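Local coordinates for SusD superfamily protein (Bacteroides thetaiotaomicron VPI-5482, PDB 3HDX) that probably binds polysaccharide at the outer membrane for carbohydrate uptake, as a homologue of the starch-binding protein SusD, at residues Y79-E90 with P133-F144. Numbering follows the deposited sequence.
Sequences YAVINAASVFME and PLVTYSYDNGTF
Tyr-79 meets the loop 133-144, part of the link from helix 104-129 to helix 152-169 in this mainly helical SusD-family chain, through both its ring and its hydroxyl. The edge of Phe-144 stands on one face of the tyrosine in a T-shaped stack, planes at 72°, while OH of Tyr-79 donates to Pro-133 O, 2.6 Å away and on a carbonyl lone pair. At this buried end Val-135 CG2 also packs against the ring, and Met-125 of helix 104-129 touches the same tyrosine. A phenylalanine in its place would probably leave Pro-133 O without its hydroxyl donor. One turn on, Asn-83 holds CG anti to its backbone N (chi1 -158°), which lays its amide nearly flat over the Tyr-139 ring, planes 15° apart. That amide grips the backbone of Tyr-139 twice: OD1 takes its N-H at 3.0 Å, and ND2 gives to its O at 2.9 Å. A water joins Asn-83 OD1, Ser-86 OG and Tyr-137 O. Toward solvent the contact thins to exposed Glu-90, modelled in two conformers, so its bonds to Ser-138 are less certain. The bonds from Tyr-79 and Asn-83 to loop backbone are consistent with side chains of helix 76-91, rather than strand pairing, holding this irregular segment.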
# COMPACT_ATOMS: atom_id res chain seq x y z
N TYR A 79 -3.27 -6.10 -14.94
CA TYR A 79 -2.66 -6.81 -16.07
C TYR A 79 -1.91 -5.85 -17.01
O TYR A 79 -0.92 -6.24 -17.63
CB TYR A 79 -3.63 -7.75 -16.80
CG TYR A 79 -3.91 -8.93 -15.94
CD1 TYR A 79 -2.93 -9.92 -15.79
CD2 TYR A 79 -5.11 -9.08 -15.27
CE1 TYR A 79 -3.12 -10.99 -14.95
CE2 TYR A 79 -5.31 -10.15 -14.46
CZ TYR A 79 -4.32 -11.11 -14.30
OH TYR A 79 -4.55 -12.13 -13.43
N ALA A 80 -2.32 -4.57 -17.06
CA ALA A 80 -1.56 -3.59 -17.85
C ALA A 80 -0.12 -3.46 -17.31
O ALA A 80 0.84 -3.34 -18.08
CB ALA A 80 -2.26 -2.22 -17.91
N VAL A 81 0.01 -3.47 -15.98
CA VAL A 81 1.34 -3.42 -15.36
C VAL A 81 2.14 -4.68 -15.71
O VAL A 81 3.30 -4.62 -16.13
CB VAL A 81 1.25 -3.33 -13.83
CG1 VAL A 81 2.65 -3.45 -13.18
CG2 VAL A 81 0.50 -2.07 -13.39
N ILE A 82 1.52 -5.82 -15.45
CA ILE A 82 2.14 -7.15 -15.63
C ILE A 82 2.63 -7.31 -17.09
O ILE A 82 3.76 -7.70 -17.33
CB ILE A 82 1.13 -8.25 -15.23
CG1 ILE A 82 0.91 -8.22 -13.70
CG2 ILE A 82 1.57 -9.66 -15.73
CD1 ILE A 82 -0.43 -8.85 -13.22
N ASN A 83 1.79 -6.95 -18.06
CA ASN A 83 2.13 -7.10 -19.46
C ASN A 83 3.27 -6.13 -19.87
O ASN A 83 4.22 -6.51 -20.59
CB ASN A 83 0.88 -6.92 -20.33
CG ASN A 83 1.01 -7.56 -21.68
OD1 ASN A 83 1.67 -8.58 -21.82
ND2 ASN A 83 0.33 -7.01 -22.66
N ALA A 84 3.18 -4.87 -19.43
CA ALA A 84 4.24 -3.89 -19.75
C ALA A 84 5.59 -4.35 -19.17
O ALA A 84 6.65 -4.22 -19.82
CB ALA A 84 3.87 -2.50 -19.24
N ALA A 85 5.57 -4.88 -17.94
CA ALA A 85 6.79 -5.45 -17.32
C ALA A 85 7.32 -6.64 -18.13
O ALA A 85 8.51 -6.70 -18.41
CB ALA A 85 6.51 -5.84 -15.85
N SER A 86 6.43 -7.55 -18.53
CA SER A 86 6.85 -8.71 -19.30
C SER A 86 7.50 -8.30 -20.63
O SER A 86 8.54 -8.86 -21.02
CB SER A 86 5.66 -9.61 -19.58
OG SER A 86 5.13 -10.10 -18.36
N VAL A 87 6.88 -7.33 -21.31
CA VAL A 87 7.45 -6.82 -22.59
C VAL A 87 8.83 -6.20 -22.35
O VAL A 87 9.79 -6.46 -23.11
CB VAL A 87 6.49 -5.81 -23.30
CG1 VAL A 87 7.19 -5.17 -24.52
CG2 VAL A 87 5.22 -6.52 -23.75
N PHE A 88 8.95 -5.39 -21.29
CA PHE A 88 10.22 -4.75 -20.98
C PHE A 88 11.31 -5.83 -20.78
O PHE A 88 12.40 -5.73 -21.34
CB PHE A 88 10.09 -3.86 -19.72
CG PHE A 88 11.33 -3.05 -19.44
CD1 PHE A 88 12.47 -3.62 -18.89
CD2 PHE A 88 11.35 -1.68 -19.76
CE1 PHE A 88 13.60 -2.86 -18.70
CE2 PHE A 88 12.46 -0.94 -19.54
CZ PHE A 88 13.59 -1.52 -19.04
N MSE A 89 11.00 -6.88 -20.03
CA MSE A 89 12.00 -7.93 -19.77
C MSE A 89 12.39 -8.69 -21.03
O MSE A 89 13.52 -9.16 -21.13
CB MSE A 89 11.50 -8.89 -18.71
CG MSE A 89 11.27 -8.18 -17.36
SE MSE A 89 10.34 -9.21 -16.06
CE MSE A 89 11.67 -10.44 -15.63
N GLU A 90 11.44 -8.81 -21.98
CA GLU A 90 11.71 -9.50 -23.24
C GLU A 90 12.54 -8.66 -24.20
O GLU A 90 13.41 -9.22 -24.92
CB GLU A 90 10.37 -9.88 -23.93
CG GLU A 90 9.60 -10.95 -23.16
CD GLU A 90 8.12 -11.05 -23.50
OE1 GLU A 90 7.67 -10.40 -24.51
OE2 GLU A 90 7.43 -11.85 -22.78
N PRO A 133 -5.68 -15.00 -12.75
CA PRO A 133 -4.88 -15.76 -13.75
C PRO A 133 -3.37 -15.43 -13.69
O PRO A 133 -2.99 -14.24 -13.69
CB PRO A 133 -5.48 -15.33 -15.11
CG PRO A 133 -6.80 -14.82 -14.78
CD PRO A 133 -6.85 -14.34 -13.36
N LEU A 134 -2.55 -16.48 -13.57
CA LEU A 134 -1.11 -16.28 -13.48
C LEU A 134 -0.50 -16.26 -14.89
O LEU A 134 -0.32 -17.30 -15.50
CB LEU A 134 -0.48 -17.33 -12.58
CG LEU A 134 1.05 -17.21 -12.42
CD1 LEU A 134 1.54 -15.82 -11.97
CD2 LEU A 134 1.54 -18.36 -11.44
N VAL A 135 -0.27 -15.06 -15.40
CA VAL A 135 0.33 -14.80 -16.70
C VAL A 135 1.81 -14.41 -16.48
O VAL A 135 2.11 -13.40 -15.83
CB VAL A 135 -0.45 -13.72 -17.46
CG1 VAL A 135 0.21 -13.47 -18.85
CG2 VAL A 135 -1.95 -14.10 -17.58
N THR A 136 2.74 -15.16 -17.08
CA THR A 136 4.18 -14.97 -16.87
C THR A 136 4.94 -14.53 -18.14
O THR A 136 6.19 -14.56 -18.18
CB THR A 136 4.78 -16.32 -16.35
OG1 THR A 136 4.57 -17.31 -17.37
CG2 THR A 136 4.10 -16.77 -15.05
N TYR A 137 4.18 -14.17 -19.17
CA TYR A 137 4.72 -13.83 -20.48
C TYR A 137 3.89 -12.73 -21.12
O TYR A 137 2.71 -12.55 -20.76
CB TYR A 137 4.72 -15.09 -21.35
CG TYR A 137 3.35 -15.74 -21.50
CD1 TYR A 137 2.87 -16.64 -20.56
CD2 TYR A 137 2.51 -15.42 -22.60
CE1 TYR A 137 1.62 -17.18 -20.65
CE2 TYR A 137 1.27 -16.01 -22.72
CZ TYR A 137 0.83 -16.89 -21.77
OH TYR A 137 -0.40 -17.47 -21.87
N SER A 138 4.46 -12.03 -22.11
CA SER A 138 3.71 -10.95 -22.74
C SER A 138 2.68 -11.46 -23.74
O SER A 138 2.79 -12.57 -24.29
CB SER A 138 4.62 -9.95 -23.42
OG SER A 138 5.20 -10.51 -24.57
N TYR A 139 1.65 -10.65 -23.94
CA TYR A 139 0.57 -10.99 -24.88
C TYR A 139 0.11 -9.70 -25.54
O TYR A 139 0.47 -8.62 -25.10
CB TYR A 139 -0.58 -11.71 -24.18
CG TYR A 139 -1.16 -10.96 -23.02
CD1 TYR A 139 -0.61 -11.06 -21.75
CD2 TYR A 139 -2.24 -10.11 -23.20
CE1 TYR A 139 -1.13 -10.33 -20.67
CE2 TYR A 139 -2.78 -9.37 -22.14
CZ TYR A 139 -2.22 -9.49 -20.89
OH TYR A 139 -2.76 -8.76 -19.86
N ASP A 140 -0.64 -9.83 -26.63
CA ASP A 140 -1.11 -8.64 -27.36
C ASP A 140 -2.23 -7.92 -26.65
O ASP A 140 -3.15 -8.55 -26.13
CB ASP A 140 -1.63 -9.04 -28.76
CG ASP A 140 -0.52 -9.51 -29.69
OD1 ASP A 140 0.68 -9.21 -29.49
OD2 ASP A 140 -0.87 -10.17 -30.69
N ASN A 141 -2.17 -6.58 -26.67
CA ASN A 141 -3.28 -5.74 -26.19
C ASN A 141 -4.53 -6.09 -26.99
O ASN A 141 -4.44 -6.40 -28.19
CB ASN A 141 -2.99 -4.26 -26.40
CG ASN A 141 -2.04 -3.72 -25.38
OD1 ASN A 141 -2.36 -3.68 -24.18
ND2 ASN A 141 -0.86 -3.27 -25.83
N GLY A 142 -5.67 -6.13 -26.30
CA GLY A 142 -6.94 -6.53 -26.91
C GLY A 142 -7.19 -8.02 -26.81
O GLY A 142 -8.27 -8.49 -27.16
N THR A 143 -6.19 -8.78 -26.34
CA THR A 143 -6.35 -10.20 -26.14
C THR A 143 -5.97 -10.44 -24.66
O THR A 143 -5.37 -9.56 -23.99
CB THR A 143 -5.43 -11.02 -27.04
OG1 THR A 143 -4.06 -10.95 -26.58
CG2 THR A 143 -5.53 -10.54 -28.52
N PHE A 144 -6.37 -11.59 -24.18
CA PHE A 144 -5.94 -12.05 -22.86
C PHE A 144 -5.80 -13.56 -22.94
O PHE A 144 -6.64 -14.23 -23.58
CB PHE A 144 -6.93 -11.64 -21.78
CG PHE A 144 -6.42 -11.88 -20.41
CD1 PHE A 144 -5.49 -11.01 -19.87
CD2 PHE A 144 -6.84 -13.01 -19.68
CE1 PHE A 144 -4.95 -11.26 -18.57
CE2 PHE A 144 -6.34 -13.25 -18.38
CZ PHE A 144 -5.39 -12.37 -17.83
O HOH W 1 2.30 -10.42 -19.38
O HOH W 2 -1.40 -4.72 -22.02